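Local atomic coordinates of putative Lipoprotein (Shewanella oneidensis, PDB entry 3U24), a protein that is of unknown function but binds zinc ions and is probably related to the zinc metallopeptidases. Residues M437-E451 with Y524-E536. Numbering follows the deposited sequence.
With ZN (zinc ion), chain F.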
loop_
_atom_site.group_PDB
_atom_site.type_symbol
_atom_site.label_atom_id
_atom_site.label_comp_id
_atom_site.label_asym_id
_atom_site.label_seq_id
_atom_site.Cartn_x
_atom_site.Cartn_y
_atom_site.Cartn_z
HETATM N N MSE A 437 -9.152 -3.818 2.883
HETATM C CA MSE A 437 -9.650 -4.328 4.175
HETATM C C MSE A 437 -8.661 -3.979 5.269
HETATM O O MSE A 437 -9.056 -3.486 6.291
HETATM C CB MSE A 437 -9.906 -5.849 4.123
HETATM C CG MSE A 437 -10.364 -6.492 5.447
HETATM SE SE MSE A 437 -8.823 -6.905 6.608
HETATM C CE MSE A 437 -9.843 -7.494 8.209
ATOM N N VAL A 438 -7.364 -4.172 5.006
ATOM C CA VAL A 438 -6.304 -3.993 5.996
ATOM C C VAL A 438 -6.230 -2.531 6.404
ATOM O O VAL A 438 -6.280 -2.171 7.600
ATOM C CB VAL A 438 -4.947 -4.520 5.442
ATOM C CG1 VAL A 438 -3.737 -4.017 6.262
ATOM C CG2 VAL A 438 -4.999 -6.057 5.289
ATOM N N GLU A 439 -6.224 -1.663 5.418
ATOM C CA GLU A 439 -6.226 -0.234 5.711
ATOM C C GLU A 439 -7.570 0.255 6.253
ATOM O O GLU A 439 -7.587 1.057 7.197
ATOM C CB GLU A 439 -5.827 0.588 4.484
ATOM C CG GLU A 439 -4.344 0.549 4.243
ATOM C CD GLU A 439 -3.532 1.097 5.427
ATOM O OE1 GLU A 439 -4.047 1.951 6.216
ATOM O OE2 GLU A 439 -2.355 0.681 5.543
ATOM N N GLY A 440 -8.676 -0.185 5.642
ATOM C CA GLY A 440 -10.009 0.199 6.116
ATOM C C GLY A 440 -10.225 -0.121 7.589
ATOM O O GLY A 440 -10.778 0.685 8.322
ATOM N N TRP A 441 -9.761 -1.296 8.016
ATOM C CA TRP A 441 -9.810 -1.658 9.414
ATOM C C TRP A 441 -9.069 -0.638 10.270
ATOM O O TRP A 441 -9.591 -0.184 11.305
ATOM C CB TRP A 441 -9.255 -3.067 9.653
ATOM C CG TRP A 441 -9.097 -3.339 11.098
ATOM C CD1 TRP A 441 -7.944 -3.229 11.861
ATOM C CD2 TRP A 441 -10.162 -3.650 12.069
ATOM N NE1 TRP A 441 -8.206 -3.488 13.181
ATOM C CE2 TRP A 441 -9.516 -3.735 13.373
ATOM C CE3 TRP A 441 -11.525 -3.878 11.980
ATOM C CZ2 TRP A 441 -10.223 -4.041 14.520
ATOM C CZ3 TRP A 441 -12.231 -4.135 13.148
ATOM C CH2 TRP A 441 -11.593 -4.232 14.383
ATOM N N ALA A 442 -7.841 -0.291 9.882
ATOM C CA ALA A 442 -7.052 0.613 10.692
ATOM C C ALA A 442 -7.731 1.963 10.788
ATOM O O ALA A 442 -7.794 2.502 11.877
ATOM C CB ALA A 442 -5.637 0.756 10.162
ATOM N N VAL A 443 -8.264 2.485 9.680
ATOM C CA VAL A 443 -9.031 3.773 9.689
ATOM C C VAL A 443 -10.303 3.700 10.539
ATOM O O VAL A 443 -10.602 4.587 11.341
ATOM C CB VAL A 443 -9.333 4.234 8.251
ATOM C CG1 VAL A 443 -10.128 5.561 8.189
ATOM C CG2 VAL A 443 -8.013 4.327 7.464
ATOM N N TYR A 444 -11.017 2.594 10.405
ATOM C CA TYR A 444 -12.226 2.323 11.215
ATOM C C TYR A 444 -11.886 2.379 12.694
ATOM O O TYR A 444 -12.607 3.025 13.487
ATOM C CB TYR A 444 -12.854 0.993 10.825
ATOM C CG TYR A 444 -13.796 0.459 11.853
ATOM C CD1 TYR A 444 -15.093 0.933 11.948
ATOM C CD2 TYR A 444 -13.371 -0.468 12.794
ATOM C CE1 TYR A 444 -15.948 0.440 12.928
ATOM C CE2 TYR A 444 -14.210 -0.929 13.764
ATOM C CZ TYR A 444 -15.498 -0.469 13.836
ATOM O OH TYR A 444 -16.336 -0.960 14.828
ATOM N N THR A 445 -10.748 1.813 13.092
ATOM C CA THR A 445 -10.467 1.793 14.537
ATOM C C THR A 445 -10.300 3.178 15.163
ATOM O O THR A 445 -10.650 3.389 16.325
ATOM C CB THR A 445 -9.286 0.894 14.935
ATOM O OG1 THR A 445 -8.087 1.402 14.357
ATOM C CG2 THR A 445 -9.549 -0.547 14.549
ATOM N N GLU A 446 -9.805 4.124 14.384
ATOM C CA GLU A 446 -9.671 5.480 14.866
ATOM C C GLU A 446 -11.058 6.042 15.272
ATOM O O GLU A 446 -11.251 6.562 16.374
ATOM C CB GLU A 446 -9.021 6.366 13.798
ATOM C CG GLU A 446 -7.762 5.787 13.165
ATOM C CD GLU A 446 -7.371 6.466 11.852
ATOM O OE1 GLU A 446 -8.098 7.380 11.410
ATOM O OE2 GLU A 446 -6.338 6.083 11.255
ATOM N N ARG A 447 -12.024 5.880 14.391
ATOM C CA ARG A 447 -13.348 6.390 14.638
ATOM C C ARG A 447 -14.021 5.650 15.797
ATOM O O ARG A 447 -14.552 6.265 16.732
ATOM C CB ARG A 447 -14.144 6.321 13.334
ATOM C CG ARG A 447 -15.645 6.453 13.435
ATOM C CD ARG A 447 -16.126 7.837 13.730
ATOM N NE ARG A 447 -15.831 8.721 12.598
ATOM C CZ ARG A 447 -16.456 9.876 12.322
ATOM N NH1 ARG A 447 -17.463 10.328 13.103
ATOM N NH2 ARG A 447 -16.056 10.562 11.243
HETATM N N MSE A 448 -13.972 4.326 15.737
HETATM C CA MSE A 448 -14.578 3.469 16.764
HETATM C C MSE A 448 -13.991 3.794 18.141
HETATM O O MSE A 448 -14.736 3.956 19.077
HETATM C CB MSE A 448 -14.356 1.999 16.406
HETATM C CG MSE A 448 -14.959 1.003 17.360
HETATM SE SE MSE A 448 -13.675 0.617 18.777
HETATM C CE MSE A 448 -12.332 -0.373 17.715
HETATM N N MSE A 449 -12.668 3.905 18.269
HETATM C CA MSE A 449 -12.077 4.256 19.598
HETATM C C MSE A 449 -12.588 5.584 20.177
HETATM O O MSE A 449 -12.884 5.651 21.357
HETATM C CB MSE A 449 -10.556 4.323 19.547
HETATM C CG MSE A 449 -9.923 2.995 19.280
HETATM SE SE MSE A 449 -9.862 1.889 20.900
HETATM C CE MSE A 449 -8.121 2.589 21.609
ATOM N N LEU A 450 -12.672 6.617 19.340
ATOM C CA LEU A 450 -13.191 7.885 19.790
ATOM C C LEU A 450 -14.662 7.768 20.132
ATOM O O LEU A 450 -15.103 8.286 21.174
ATOM C CB LEU A 450 -12.988 8.998 18.757
ATOM C CG LEU A 450 -11.583 9.512 18.440
ATOM C CD1 LEU A 450 -11.672 10.743 17.531
ATOM C CD2 LEU A 450 -10.872 9.900 19.680
ATOM N N GLU A 451 -15.429 7.090 19.284
ATOM C CA GLU A 451 -16.869 6.896 19.579
ATOM C C GLU A 451 -17.076 6.193 20.912
ATOM O O GLU A 451 -18.059 6.493 21.612
ATOM C CB GLU A 451 -17.597 6.101 18.487
ATOM C CG GLU A 451 -17.750 6.826 17.146
ATOM C CD GLU A 451 -18.487 6.010 16.093
ATOM O OE1 GLU A 451 -18.665 4.773 16.277
ATOM O OE2 GLU A 451 -18.903 6.612 15.069
ATOM N N TYR A 524 -8.019 3.375 1.299
ATOM C CA TYR A 524 -8.199 3.713 2.710
ATOM C C TYR A 524 -9.654 3.989 3.017
ATOM O O TYR A 524 -10.234 3.398 3.952
ATOM C CB TYR A 524 -7.350 4.905 3.106
ATOM C CG TYR A 524 -5.933 4.776 2.637
ATOM C CD1 TYR A 524 -5.573 5.212 1.353
ATOM C CD2 TYR A 524 -4.953 4.230 3.453
ATOM C CE1 TYR A 524 -4.290 5.084 0.894
ATOM C CE2 TYR A 524 -3.649 4.088 3.000
ATOM C CZ TYR A 524 -3.326 4.521 1.737
ATOM O OH TYR A 524 -2.067 4.408 1.241
ATOM N N TYR A 525 -10.262 4.864 2.228
ATOM C CA TYR A 525 -11.628 5.268 2.492
ATOM C C TYR A 525 -12.617 4.148 2.133
ATOM O O TYR A 525 -13.626 3.970 2.789
ATOM C CB TYR A 525 -11.960 6.515 1.693
ATOM C CG TYR A 525 -13.341 7.030 1.903
ATOM C CD1 TYR A 525 -13.740 7.528 3.126
ATOM C CD2 TYR A 525 -14.243 7.053 0.860
ATOM C CE1 TYR A 525 -15.020 8.001 3.323
ATOM C CE2 TYR A 525 -15.514 7.561 1.022
ATOM C CZ TYR A 525 -15.884 8.042 2.253
ATOM O OH TYR A 525 -17.166 8.478 2.397
ATOM N N SER A 526 -12.337 3.450 1.041
ATOM C CA SER A 526 -13.214 2.390 0.596
ATOM C C SER A 526 -13.386 1.307 1.662
ATOM O O SER A 526 -14.502 0.990 2.039
ATOM C CB SER A 526 -12.684 1.796 -0.676
ATOM O OG SER A 526 -13.477 0.681 -1.007
ATOM N N GLY A 527 -12.301 0.820 2.218
ATOM C CA GLY A 527 -12.418 -0.180 3.282
ATOM C C GLY A 527 -13.056 0.352 4.552
ATOM O O GLY A 527 -13.908 -0.305 5.143
ATOM N N TYR A 528 -12.654 1.561 4.965
ATOM C CA TYR A 528 -13.289 2.226 6.084
ATOM C C TYR A 528 -14.815 2.341 5.938
ATOM O O TYR A 528 -15.577 2.001 6.855
ATOM C CB TYR A 528 -12.666 3.595 6.268
ATOM C CG TYR A 528 -13.470 4.558 7.100
ATOM C CD1 TYR A 528 -13.731 4.305 8.444
ATOM C CD2 TYR A 528 -13.932 5.749 6.552
ATOM C CE1 TYR A 528 -14.440 5.212 9.220
ATOM C CE2 TYR A 528 -14.660 6.645 7.306
ATOM C CZ TYR A 528 -14.913 6.376 8.633
ATOM O OH TYR A 528 -15.640 7.282 9.354
ATOM N N ARG A 529 -15.266 2.789 4.785
ATOM C CA ARG A 529 -16.689 3.045 4.569
ATOM C C ARG A 529 -17.437 1.733 4.581
ATOM O O ARG A 529 -18.488 1.627 5.212
ATOM C CB ARG A 529 -16.921 3.792 3.240
ATOM C CG ARG A 529 -18.208 4.617 3.148
ATOM C CD ARG A 529 -18.337 5.720 4.214
ATOM N NE ARG A 529 -19.346 5.393 5.222
ATOM C CZ ARG A 529 -19.605 6.109 6.324
ATOM N NH1 ARG A 529 -18.967 7.250 6.606
ATOM N NH2 ARG A 529 -20.543 5.681 7.157
ATOM N N GLU A 530 -16.891 0.710 3.906
ATOM C CA GLU A 530 -17.579 -0.599 3.890
ATOM C C GLU A 530 -17.653 -1.236 5.269
ATOM O O GLU A 530 -18.650 -1.824 5.595
ATOM C CB GLU A 530 -16.954 -1.591 2.894
ATOM C CG GLU A 530 -17.317 -1.372 1.439
ATOM C CD GLU A 530 -16.907 -2.555 0.562
ATOM O OE1 GLU A 530 -15.713 -2.680 0.249
ATOM O OE2 GLU A 530 -17.760 -3.394 0.218
ATOM N N ILE A 531 -16.598 -1.131 6.065
ATOM C CA ILE A 531 -16.565 -1.707 7.416
ATOM C C ILE A 531 -17.553 -1.000 8.365
ATOM O O ILE A 531 -18.368 -1.668 9.051
ATOM C CB ILE A 531 -15.139 -1.706 8.027
ATOM C CG1 ILE A 531 -14.217 -2.636 7.236
ATOM C CG2 ILE A 531 -15.162 -2.151 9.486
ATOM C CD1 ILE A 531 -12.739 -2.514 7.601
ATOM N N TYR A 532 -17.515 0.326 8.387
ATOM C CA TYR A 532 -18.445 1.109 9.210
ATOM C C TYR A 532 -19.890 0.872 8.783
ATOM O O TYR A 532 -20.736 0.615 9.632
ATOM C CB TYR A 532 -18.133 2.622 9.155
ATOM C CG TYR A 532 -18.753 3.396 10.285
ATOM C CD1 TYR A 532 -20.066 3.873 10.202
ATOM C CD2 TYR A 532 -18.035 3.655 11.461
ATOM C CE1 TYR A 532 -20.642 4.599 11.255
ATOM C CE2 TYR A 532 -18.608 4.353 12.546
ATOM C CZ TYR A 532 -19.921 4.811 12.445
ATOM O OH TYR A 532 -20.488 5.516 13.507
ATOM N N ASP A 533 -20.185 0.961 7.494
ATOM C CA ASP A 533 -21.563 0.683 7.021
ATOM C C ASP A 533 -21.974 -0.773 7.316
ATOM O O ASP A 533 -23.065 -1.008 7.757
ATOM C CB ASP A 533 -21.734 0.960 5.531
ATOM C CG ASP A 533 -21.537 2.444 5.169
ATOM O OD1 ASP A 533 -21.635 3.324 6.088
ATOM O OD2 ASP A 533 -21.280 2.707 3.943
ATOM N N PHE A 534 -21.096 -1.741 7.095
ATOM C CA PHE A 534 -21.428 -3.103 7.502
ATOM C C PHE A 534 -21.698 -3.196 9.001
ATOM O O PHE A 534 -22.624 -3.857 9.404
ATOM C CB PHE A 534 -20.344 -4.110 7.109
ATOM C CG PHE A 534 -20.588 -5.511 7.626
ATOM C CD1 PHE A 534 -21.847 -6.105 7.505
ATOM C CD2 PHE A 534 -19.569 -6.228 8.200
ATOM C CE1 PHE A 534 -22.074 -7.380 7.975
ATOM C CE2 PHE A 534 -19.777 -7.510 8.652
ATOM C CZ PHE A 534 -21.032 -8.085 8.576
ATOM N N ARG A 535 -20.908 -2.517 9.820
ATOM C CA ARG A 535 -21.163 -2.550 11.241
ATOM C C ARG A 535 -22.555 -2.025 11.554
ATOM O O ARG A 535 -23.306 -2.665 12.305
ATOM C CB ARG A 535 -20.148 -1.790 12.044
ATOM C CG ARG A 535 -20.465 -1.905 13.514
ATOM C CD ARG A 535 -19.536 -1.075 14.337
ATOM N NE ARG A 535 -19.945 0.313 14.379
ATOM C CZ ARG A 535 -19.316 1.250 15.058
ATOM N NH1 ARG A 535 -18.189 0.977 15.724
ATOM N NH2 ARG A 535 -19.814 2.468 15.069
ATOM N N GLU A 536 -22.908 -0.879 10.989
ATOM C CA GLU A 536 -24.207 -0.298 11.314
ATOM C C GLU A 536 -25.329 -1.195 10.831
ATOM O O GLU A 536 -26.342 -1.286 11.472
ATOM C CB GLU A 536 -24.344 1.114 10.772
ATOM C CG GLU A 536 -23.373 2.138 11.388
ATOM C CD GLU A 536 -23.426 2.221 12.927
ATOM O OE1 GLU A 536 -24.458 2.659 13.481
ATOM O OE2 GLU A 536 -22.415 1.855 13.585
HETATM ZN ZN ZN F . -2.453 1.923 7.652
HETATM O O HOH W 1 -18.238 2.700 18.146
HETATM O O HOH W 2 -0.430 2.612 7.637
#
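Tyr444 wedges between Tyr528, Ile531, Tyr532 and Arg535, a knob in a hole of helix 523-542, while Tyr528 and Ile531 return the fit as knobs in helix 435-451. The large, flat Tyr444 ring suits this place: CG2 of Ile531 lies over one face, 4.0 Å from the centroid, and CB of Met448, a selenomethionine, covers the opposite face. CG anti to the backbone N (chi1 162°) carries the ring across Ile531 to Arg535, whose NH1 donates a bent hydrogen bond to Tyr444 OH (2.8 Å) from a tilted guanidinium plane; His552 also bonds this hydroxyl. Tyr528 offers Val443 CG1 a broad face, 4.1 Å from the centroid. Branched Ile531 also sends CD1 to the backbone of Gly440 and Trp441. This closeness, with axes 6.8 Å apart and crossing at -65°, depends on glycines: Gly440 CA and Gly527 CA are 3.7 Å apart, and a CB on either would clash. Farther along, Arg535 NH2 is salt-bridged to Glu451 OE1, its N-H nearly straight (168°) toward the syn lone pair; NE and NH2 together hold Glu536 OE2, and Tyr532 OH donates to Glu451 OE2. A leucine in place of Arg535 would probably leave Glu451 without its charged mate, though still held by Tyr532. At the other end, Tyr524 flanks Glu439, whose oxygens both bind zinc, OE1 at 2.1 Å, OE2 more loosely, beside a water. Glu439 completes the site with His408 and His414, consistent with a zinc-metallopeptidase-like site.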